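Local coordinates for protein hydrogenase maturation factor (Thermoanaerobacter tengcongensis, PDB 3VTH) that probably transfers the carbamoyl group of carbamoyl phosphate to the C-terminal cysteine of HypE, using ATP, in the maturation of [NiFe]-hydrogenases, at residues Phe143-Asp148 with Asn358-Val363; Ile337-Glu342 with Val363-Asp368. All blocks are in the same frame, centred on the assembly; numbering follows the deposited sequence. Where two conformers were deposited one is given.

Contact 1: residues Phe143-Asp148 with Asn358-Val363; sequences FSIIED and NNRDIV
V363 and S144 meet through their backbones. The N-H of V363 donates to S144 O at 2.8 Å, with a rather bent angle of 135° at the hydrogen. The next backbone N-H, of N364, also bonds to S144 O, so two donors grip this carbonyl. The side chain of V363 lies against residues 145-147. Its CG1 touches I146 O at 3.7 Å and its CG2 touches I145 O, also at 3.7 Å. With CG1 anti to the backbone N (chi1 180°), one methyl reaches each of these carbonyls. CG2 also meets E147 CG at 3.8 Å, the two side chains crossing at about a right angle. I145 CG2 rests on D361 O at 3.6 Å and more loosely on R360 CD. The short 3-10 turn 143-145 presents S144 O and I145 O, and I146 N is bonded back to F143 O at 3.2 Å. In 358-363 an Asx turn shapes the start of the loop: N358 OD1 accepts from R360 N at 2.9 Å, on a lone pair in the carbonyl plane. Further out, S144 OG is bonded to D110, and D361 O accepts from S157 OG. The contact joins the first HypF finger region to the loop after strand 354-358 of the YrdC-like domain. Between the two segments it rests on one backbone bond and on aliphatic groups laid against carbonyl oxygens; the charged end of E147 is paired outside it, with K159.

Contact 2: residues Ile337-Glu342 with Val363-Asp368; sequences ICKDNE and VNRIDD
R365 and I337 share the hydrogen bond of this contact. R365 NH1 donates to I337 O at 2.8 Å, with an angle of 157° at the hydrogen. The oxygen lies at the guanidinium edge, near its plane. A bend at chi3 (77°) turns the group toward that carbonyl.

Aliphatic packing accompanies the bond. K339 CG sits over the centre of one guanidinium face, 3.8 Å above the plane, and K339 CB meets R365 CB at 3.7 Å. I337 CG2 meets R365 CD, also at 3.7 Å, the two side chains sliding past each other in opposite directions. With an alanine in place of R365, I337 O would probably be left without this donor, and a gap would be likely to open beside K339 CG.

Among the charges, R365 has weak, long ion pairs with E343 and E441. K339 NZ bonds to I362 O. It also forms a salt bridge with OD1 of D340, less certain because D340 has two deposited conformers.

Water and carboxylate contacts lie at the other end. I337 CD1 touches D367 OD1 at 3.7 Å. One water accepts from I337 N and donates to D367 OD2. D367 is a magnesium ligand of this protein; here its side chain lies about 4 Å from the bound magnesium ion, beside S329 and near the ATP analogue. The two loops thus pack at the edge of the nucleotide pocket of the YrdC-like domain.

Overall arrangement
Contacts 1 and 2 are neighbours, their centres about 9 Å apart, and they share V363. One loop, between strands 354-358 and 370-374, serves both. Its first half meets the zinc-finger region in contact 1; its second half meets the loop leading into helix 341-347 in contact 2. N341 ND2 to N358 O, probably a hydrogen bond, ties the two sites together. Contact 1 is the more buried and spans two family regions. Contact 2 is partly buried and stays within one. Aliphatic groups on backbone carbonyls dominate the first, while the second mixes aliphatic packing with an arginine-carbonyl bond and a water-linked aspartate, nearer the magnesium ion and nucleotide.

Contact 1: residues Phe143-Asp148 with Asn358-Val363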
ATOM      1  N   PHE A 143      -1.146  15.346   1.901  1.00 22.92           N
ATOM      2  CA  PHE A 143      -0.615  15.013   0.574  1.00 22.54           C
ATOM      3  C   PHE A 143      -1.569  15.340  -0.578  1.00 22.43           C
ATOM      4  O   PHE A 143      -1.188  16.042  -1.537  1.00 22.90           O
ATOM      5  CB  PHE A 143      -0.234  13.527   0.511  1.00 21.95           C
ATOM      6  CG  PHE A 143       0.225  13.091  -0.849  1.00 23.53           C
ATOM      7  CD1 PHE A 143      -0.483  12.133  -1.557  1.00 21.72           C
ATOM      8  CD2 PHE A 143       1.349  13.671  -1.437  1.00 21.39           C
ATOM      9  CE1 PHE A 143      -0.052  11.731  -2.837  1.00 22.64           C
ATOM     10  CE2 PHE A 143       1.782  13.278  -2.719  1.00 22.27           C
ATOM     11  CZ  PHE A 143       1.086  12.311  -3.415  1.00 22.33           C
ATOM     12  N   SER A 144      -2.810  14.864  -0.483  1.00 21.38           N
ATOM     13  CA  SER A 144      -3.770  15.042  -1.568  1.00 22.63           C
ATOM     14  C   SER A 144      -3.975  16.502  -1.999  1.00 23.26           C
ATOM     15  O   SER A 144      -4.302  16.741  -3.153  1.00 23.65           O
ATOM     16  CB  SER A 144      -5.139  14.438  -1.217  1.00 22.53           C
ATOM     17  OG  SER A 144      -5.641  15.029  -0.019  1.00 22.71           O
ATOM     18  N   ILE A 145      -3.798  17.459  -1.087  1.00 22.89           N
ATOM     19  CA  ILE A 145      -4.038  18.868  -1.437  1.00 24.26           C
ATOM     20  C   ILE A 145      -2.788  19.756  -1.432  1.00 24.79           C
ATOM     21  O   ILE A 145      -2.892  20.964  -1.616  1.00 25.03           O
ATOM     22  CB  ILE A 145      -5.132  19.500  -0.548  1.00 24.08           C
ATOM     23  CG1 ILE A 145      -4.680  19.551   0.921  1.00 23.97           C
ATOM     24  CG2 ILE A 145      -6.486  18.713  -0.722  1.00 25.18           C
ATOM     25  CD1 ILE A 145      -5.581  20.423   1.783  1.00 27.28           C
ATOM     26  N   ILE A 146      -1.614  19.153  -1.267  1.00 25.14           N
ATOM     27  CA  ILE A 146      -0.351  19.916  -1.175  1.00 25.86           C
ATOM     28  C   ILE A 146       0.286  20.048  -2.565  1.00 26.60           C
ATOM     29  O   ILE A 146       0.513  19.046  -3.245  1.00 26.29           O
ATOM     30  CB  ILE A 146       0.618  19.279  -0.129  1.00 25.58           C
ATOM     31  CG1 ILE A 146       0.111  19.554   1.298  1.00 25.93           C
ATOM     32  CG2 ILE A 146       2.078  19.810  -0.276  1.00 25.87           C
ATOM     33  CD1 ILE A 146       0.736  18.638   2.393  1.00 25.79           C
ATOM     34  N   GLU A 147       0.565  21.286  -2.982  1.00 27.18           N
ATOM     35  CA  GLU A 147       1.170  21.541  -4.284  1.00 28.77           C
ATOM     36  C   GLU A 147       2.689  21.638  -4.213  1.00 29.26           C
ATOM     37  O   GLU A 147       3.372  21.404  -5.204  1.00 29.53           O
ATOM     38  CB  GLU A 147       0.643  22.852  -4.875  1.00 30.28           C
ATOM     39  CG  GLU A 147      -0.871  22.939  -4.986  1.00 33.56           C
ATOM     40  CD  GLU A 147      -1.327  24.293  -5.494  1.00 38.84           C
ATOM     41  OE1 GLU A 147      -0.519  25.245  -5.507  1.00 42.36           O
ATOM     42  OE2 GLU A 147      -2.498  24.413  -5.883  1.00 41.78           O
ATOM     43  N   ASP A 148       3.205  22.023  -3.045  1.00 28.99           N
ATOM     44  CA  ASP A 148       4.598  22.416  -2.898  1.00 29.81           C
ATOM     45  C   ASP A 148       4.856  22.601  -1.413  1.00 29.29           C
ATOM     46  O   ASP A 148       3.909  22.684  -0.620  1.00 28.48           O
ATOM     47  CB  ASP A 148       4.839  23.749  -3.631  1.00 31.30           C
ATOM     48  CG  ASP A 148       6.318  24.007  -3.963  1.00 34.96           C
ATOM     49  OD1 ASP A 148       7.177  23.114  -3.789  1.00 36.49           O
ATOM     50  OD2 ASP A 148       6.622  25.134  -4.404  1.00 40.46           O
ATOM     51  N   ASN A 358     -17.415  18.247  -4.747  1.00 27.12           N
ATOM     52  CA  ASN A 358     -17.067  19.403  -3.929  1.00 26.65           C
ATOM     53  C   ASN A 358     -16.066  20.287  -4.670  1.00 27.40           C
ATOM     54  O   ASN A 358     -15.487  19.865  -5.678  1.00 27.82           O
ATOM     55  CB  ASN A 358     -16.557  18.983  -2.533  1.00 25.87           C
ATOM     56  CG  ASN A 358     -15.178  18.363  -2.562  1.00 25.54           C
ATOM     57  OD1 ASN A 358     -14.192  19.004  -2.972  1.00 25.78           O
ATOM     58  ND2 ASN A 358     -15.083  17.120  -2.087  1.00 25.15           N
ATOM     59  N   ASN A 359     -15.860  21.509  -4.187  1.00 27.35           N
ATOM     60  CA  ASN A 359     -14.995  22.433  -4.904  1.00 28.30           C
ATOM     61  C   ASN A 359     -13.611  22.593  -4.284  1.00 28.23           C
ATOM     62  O   ASN A 359     -12.961  23.589  -4.523  1.00 29.89           O
ATOM     63  CB  ASN A 359     -15.692  23.800  -5.085  1.00 28.97           C
ATOM     64  CG  ASN A 359     -16.053  24.449  -3.757  1.00 28.86           C
ATOM     65  OD1 ASN A 359     -15.978  23.818  -2.694  1.00 28.71           O
ATOM     66  ND2 ASN A 359     -16.422  25.712  -3.805  1.00 27.31           N
ATOM     67  N   ARG A 360     -13.148  21.618  -3.496  1.00 28.01           N
ATOM     68  CA  ARG A 360     -11.750  21.628  -3.037  1.00 28.69           C
ATOM     69  C   ARG A 360     -10.921  20.781  -4.001  1.00 28.76           C
ATOM     70  O   ARG A 360     -11.098  19.558  -4.069  1.00 28.63           O
ATOM     71  CB  ARG A 360     -11.604  21.101  -1.590  1.00 27.72           C
ATOM     72  CG  ARG A 360     -10.148  21.167  -1.036  1.00 29.46           C
ATOM     73  CD  ARG A 360     -10.019  20.670   0.421  1.00 29.51           C
ATOM     74  NE  ARG A 360     -10.535  19.303   0.587  1.00 30.98           N
ATOM     75  CZ  ARG A 360     -10.953  18.790   1.743  1.00 30.96           C
ATOM     76  NH1 ARG A 360     -10.907  19.514   2.848  1.00 32.65           N
ATOM     77  NH2 ARG A 360     -11.414  17.545   1.801  1.00 30.87           N
ATOM     78  N   ASP A 361     -10.025  21.418  -4.748  1.00 29.78           N
ATOM     79  CA  ASP A 361      -9.167  20.684  -5.702  1.00 30.28           C
ATOM     80  C   ASP A 361      -8.399  19.544  -5.054  1.00 29.01           C
ATOM     81  O   ASP A 361      -7.866  19.681  -3.951  1.00 28.03           O
ATOM     82  CB  ASP A 361      -8.169  21.609  -6.388  1.00 32.18           C
ATOM     83  CG  ASP A 361      -8.823  22.531  -7.399  1.00 37.24           C
ATOM     84  OD1 ASP A 361      -8.076  23.318  -8.014  1.00 41.98           O
ATOM     85  OD2 ASP A 361     -10.071  22.473  -7.595  1.00 40.14           O
ATOM     86  N   ILE A 362      -8.381  18.400  -5.733  1.00 27.92           N
ATOM     87  CA  ILE A 362      -7.492  17.306  -5.352  1.00 27.16           C
ATOM     88  C   ILE A 362      -6.275  17.495  -6.239  1.00 28.04           C
ATOM     89  O   ILE A 362      -6.389  17.459  -7.469  1.00 28.66           O
ATOM     90  CB  ILE A 362      -8.123  15.911  -5.577  1.00 26.66           C
ATOM     91  CG1 ILE A 362      -9.334  15.720  -4.654  1.00 24.67           C
ATOM     92  CG2 ILE A 362      -7.052  14.770  -5.368  1.00 24.76           C
ATOM     93  CD1 ILE A 362     -10.206  14.471  -4.998  1.00 25.32           C
ATOM     94  N   VAL A 363      -5.127  17.751  -5.615  1.00 27.02           N
ATOM     95  CA  VAL A 363      -3.891  17.949  -6.348  1.00 26.90           C
ATOM     96  C   VAL A 363      -3.251  16.616  -6.713  1.00 26.32           C
ATOM     97  O   VAL A 363      -2.821  16.415  -7.848  1.00 25.75           O
ATOM     98  CB  VAL A 363      -2.877  18.818  -5.534  1.00 27.27           C
ATOM     99  CG1 VAL A 363      -1.589  18.999  -6.322  1.00 27.35           C
ATOM    100  CG2 VAL A 363      -3.531  20.200  -5.194  1.00 27.65           C
TER

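Contact 2: residues Ile337-Glu342 with Val363-Asp368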
ATOM      1  N   ILE A 337      -8.089   6.067 -10.807  1.00 28.84           N
ATOM      2  CA  ILE A 337      -9.159   6.756 -10.078  1.00 28.00           C
ATOM      3  C   ILE A 337      -9.333   8.219 -10.539  1.00 28.63           C
ATOM      4  O   ILE A 337      -8.345   8.946 -10.704  1.00 28.72           O
ATOM      5  CB  ILE A 337      -8.896   6.662  -8.532  1.00 26.89           C
ATOM      6  CG1 ILE A 337     -10.080   7.187  -7.712  1.00 25.69           C
ATOM      7  CG2 ILE A 337      -7.541   7.356  -8.114  1.00 27.19           C
ATOM      8  CD1 ILE A 337      -9.895   6.938  -6.172  1.00 24.63           C
ATOM      9  N   CYS A 338     -10.580   8.626 -10.794  1.00 28.66           N
ATOM     10  CA  CYS A 338     -10.894  10.004 -11.178  1.00 29.59           C
ATOM     11  C   CYS A 338     -10.617  10.936 -10.012  1.00 28.39           C
ATOM     12  O   CYS A 338     -10.907  10.589  -8.875  1.00 26.76           O
ATOM     13  CB  CYS A 338     -12.374  10.150 -11.549  1.00 29.75           C
ATOM     14  SG  CYS A 338     -12.816   9.361 -13.087  1.00 36.15           S
ATOM     15  N   LYS A 339     -10.090  12.119 -10.294  1.00 28.99           N
ATOM     16  CA  LYS A 339      -9.814  13.085  -9.226  1.00 29.76           C
ATOM     17  C   LYS A 339     -10.501  14.446  -9.389  1.00 30.21           C
ATOM     18  O   LYS A 339     -10.616  15.196  -8.421  1.00 31.20           O
ATOM     19  CB  LYS A 339      -8.305  13.280  -9.040  1.00 30.15           C
ATOM     20  CG  LYS A 339      -7.625  14.139 -10.094  1.00 31.50           C
ATOM     21  CD  LYS A 339      -6.290  14.641  -9.543  1.00 33.08           C
ATOM     22  CE  LYS A 339      -5.638  15.659 -10.452  1.00 32.87           C
ATOM     23  NZ  LYS A 339      -6.362  16.953 -10.343  1.00 39.62           N
ATOM     24  N   ASP A 340     -10.967  14.769 -10.586  1.00 30.53           N
ATOM     25  CA  ASP A 340     -11.602  16.058 -10.883  0.50 31.58           C
ATOM     26  C   ASP A 340     -13.110  15.903 -11.105  1.00 31.66           C
ATOM     27  O   ASP A 340     -13.538  14.885 -11.669  1.00 31.47           O
ATOM     28  CB  ASP A 340     -10.978  16.646 -12.151  0.50 32.59           C
ATOM     29  CG  ASP A 340      -9.511  16.993 -11.980  0.50 34.08           C
ATOM     30  OD1 ASP A 340      -9.059  17.165 -10.826  0.50 33.18           O
ATOM     31  OD2 ASP A 340      -8.811  17.109 -13.012  0.50 36.28           O
ATOM     32  N   ASN A 341     -13.896  16.906 -10.712  1.00 31.20           N
ATOM     33  CA  ASN A 341     -15.344  16.881 -10.940  1.00 30.93           C
ATOM     34  C   ASN A 341     -15.701  16.600 -12.402  1.00 32.03           C
ATOM     35  O   ASN A 341     -16.498  15.682 -12.698  1.00 31.19           O
ATOM     36  CB  ASN A 341     -15.991  18.184 -10.457  1.00 30.98           C
ATOM     37  CG  ASN A 341     -15.876  18.378  -8.947  1.00 29.78           C
ATOM     38  OD1 ASN A 341     -15.953  17.425  -8.179  1.00 30.07           O
ATOM     39  ND2 ASN A 341     -15.700  19.620  -8.520  1.00 30.64           N
ATOM     40  N   GLU A 342     -15.107  17.369 -13.318  1.00 32.95           N
ATOM     41  CA  GLU A 342     -15.421  17.233 -14.744  1.00 35.30           C
ATOM     42  C   GLU A 342     -15.107  15.835 -15.270  1.00 35.04           C
ATOM     43  O   GLU A 342     -15.883  15.273 -16.037  1.00 35.35           O
ATOM     44  CB  GLU A 342     -14.659  18.253 -15.577  1.00 36.52           C
ATOM     45  CG  GLU A 342     -15.221  19.637 -15.509  1.00 40.52           C
ATOM     46  CD  GLU A 342     -14.209  20.692 -15.929  1.00 44.64           C
ATOM     47  OE1 GLU A 342     -13.297  20.991 -15.131  1.00 45.80           O
ATOM     48  OE2 GLU A 342     -14.339  21.230 -17.047  1.00 47.83           O
ATOM     49  N   VAL A 363      -5.127  17.751  -5.615  1.00 27.02           N
ATOM     50  CA  VAL A 363      -3.891  17.949  -6.348  1.00 26.90           C
ATOM     51  C   VAL A 363      -3.251  16.616  -6.713  1.00 26.32           C
ATOM     52  O   VAL A 363      -2.821  16.415  -7.848  1.00 25.75           O
ATOM     53  CB  VAL A 363      -2.877  18.818  -5.534  1.00 27.27           C
ATOM     54  CG1 VAL A 363      -1.589  18.999  -6.322  1.00 27.35           C
ATOM     55  CG2 VAL A 363      -3.531  20.200  -5.194  1.00 27.65           C
ATOM     56  N   ASN A 364      -3.187  15.720  -5.733  1.00 24.91           N
ATOM     57  CA  ASN A 364      -2.542  14.435  -5.902  1.00 25.01           C
ATOM     58  C   ASN A 364      -3.536  13.331  -5.591  1.00 23.60           C
ATOM     59  O   ASN A 364      -3.874  13.105  -4.430  1.00 23.55           O
ATOM     60  CB  ASN A 364      -1.312  14.341  -4.972  1.00 24.36           C
ATOM     61  CG  ASN A 364      -0.337  15.509  -5.175  1.00 27.27           C
ATOM     62  OD1 ASN A 364      -0.098  16.309  -4.256  1.00 30.18           O
ATOM     63  ND2 ASN A 364       0.199  15.631  -6.385  1.00 23.53           N
ATOM     64  N   ARG A 365      -4.017  12.639  -6.616  1.00 24.02           N
ATOM     65  CA  ARG A 365      -4.997  11.574  -6.362  1.00 23.45           C
ATOM     66  C   ARG A 365      -4.274  10.417  -5.675  1.00 23.13           C
ATOM     67  O   ARG A 365      -3.050  10.270  -5.829  1.00 22.05           O
ATOM     68  CB  ARG A 365      -5.653  11.119  -7.672  1.00 24.41           C
ATOM     69  CG  ARG A 365      -4.873  10.028  -8.410  1.00 25.36           C
ATOM     70  CD  ARG A 365      -5.418   9.886  -9.792  1.00 28.89           C
ATOM     71  NE  ARG A 365      -4.971  10.966 -10.667  1.00 30.74           N
ATOM     72  CZ  ARG A 365      -5.586  11.304 -11.791  1.00 35.70           C
ATOM     73  NH1 ARG A 365      -6.695  10.660 -12.166  1.00 36.96           N
ATOM     74  NH2 ARG A 365      -5.118  12.301 -12.526  1.00 36.48           N
ATOM     75  N   ILE A 366      -5.013   9.610  -4.904  1.00 22.94           N
ATOM     76  CA  ILE A 366      -4.418   8.499  -4.167  1.00 22.44           C
ATOM     77  C   ILE A 366      -5.496   7.499  -3.751  1.00 22.53           C
ATOM     78  O   ILE A 366      -6.520   7.876  -3.205  1.00 23.00           O
ATOM     79  CB  ILE A 366      -3.580   9.005  -2.927  1.00 21.54           C
ATOM     80  CG1 ILE A 366      -2.894   7.853  -2.188  1.00 20.34           C
ATOM     81  CG2 ILE A 366      -4.445   9.853  -1.962  1.00 22.40           C
ATOM     82  CD1 ILE A 366      -1.682   8.310  -1.279  1.00 18.67           C
ATOM     83  N   ASP A 367      -5.275   6.222  -4.044  1.00 22.28           N
ATOM     84  CA  ASP A 367      -6.246   5.187  -3.688  1.00 23.05           C
ATOM     85  C   ASP A 367      -6.287   4.885  -2.195  1.00 22.24           C
ATOM     86  O   ASP A 367      -5.358   5.218  -1.467  1.00 22.57           O
ATOM     87  CB  ASP A 367      -5.914   3.903  -4.456  1.00 23.21           C
ATOM     88  CG  ASP A 367      -6.385   3.963  -5.890  1.00 25.41           C
ATOM     89  OD1 ASP A 367      -7.614   4.003  -6.113  1.00 25.78           O
ATOM     90  OD2 ASP A 367      -5.526   4.002  -6.793  1.00 29.49           O
ATOM     91  N   ASP A 368      -7.344   4.218  -1.752  1.00 21.66           N
ATOM     92  CA  ASP A 368      -7.372   3.669  -0.397  1.00 21.82           C
ATOM     93  C   ASP A 368      -6.270   2.627  -0.227  1.00 20.82           C
ATOM     94  O   ASP A 368      -5.954   1.890  -1.169  1.00 21.11           O
ATOM     95  CB  ASP A 368      -8.727   3.006  -0.108  1.00 21.62           C
ATOM     96  CG  ASP A 368      -9.888   3.979  -0.189  1.00 25.18           C
ATOM     97  OD1 ASP A 368      -9.670   5.212  -0.029  1.00 27.11           O
ATOM     98  OD2 ASP A 368     -11.026   3.501  -0.441  1.00 27.45           O
TER
HETATM   99  O   HOH W   1      -6.499   4.218  -9.573  1.00 29.87           O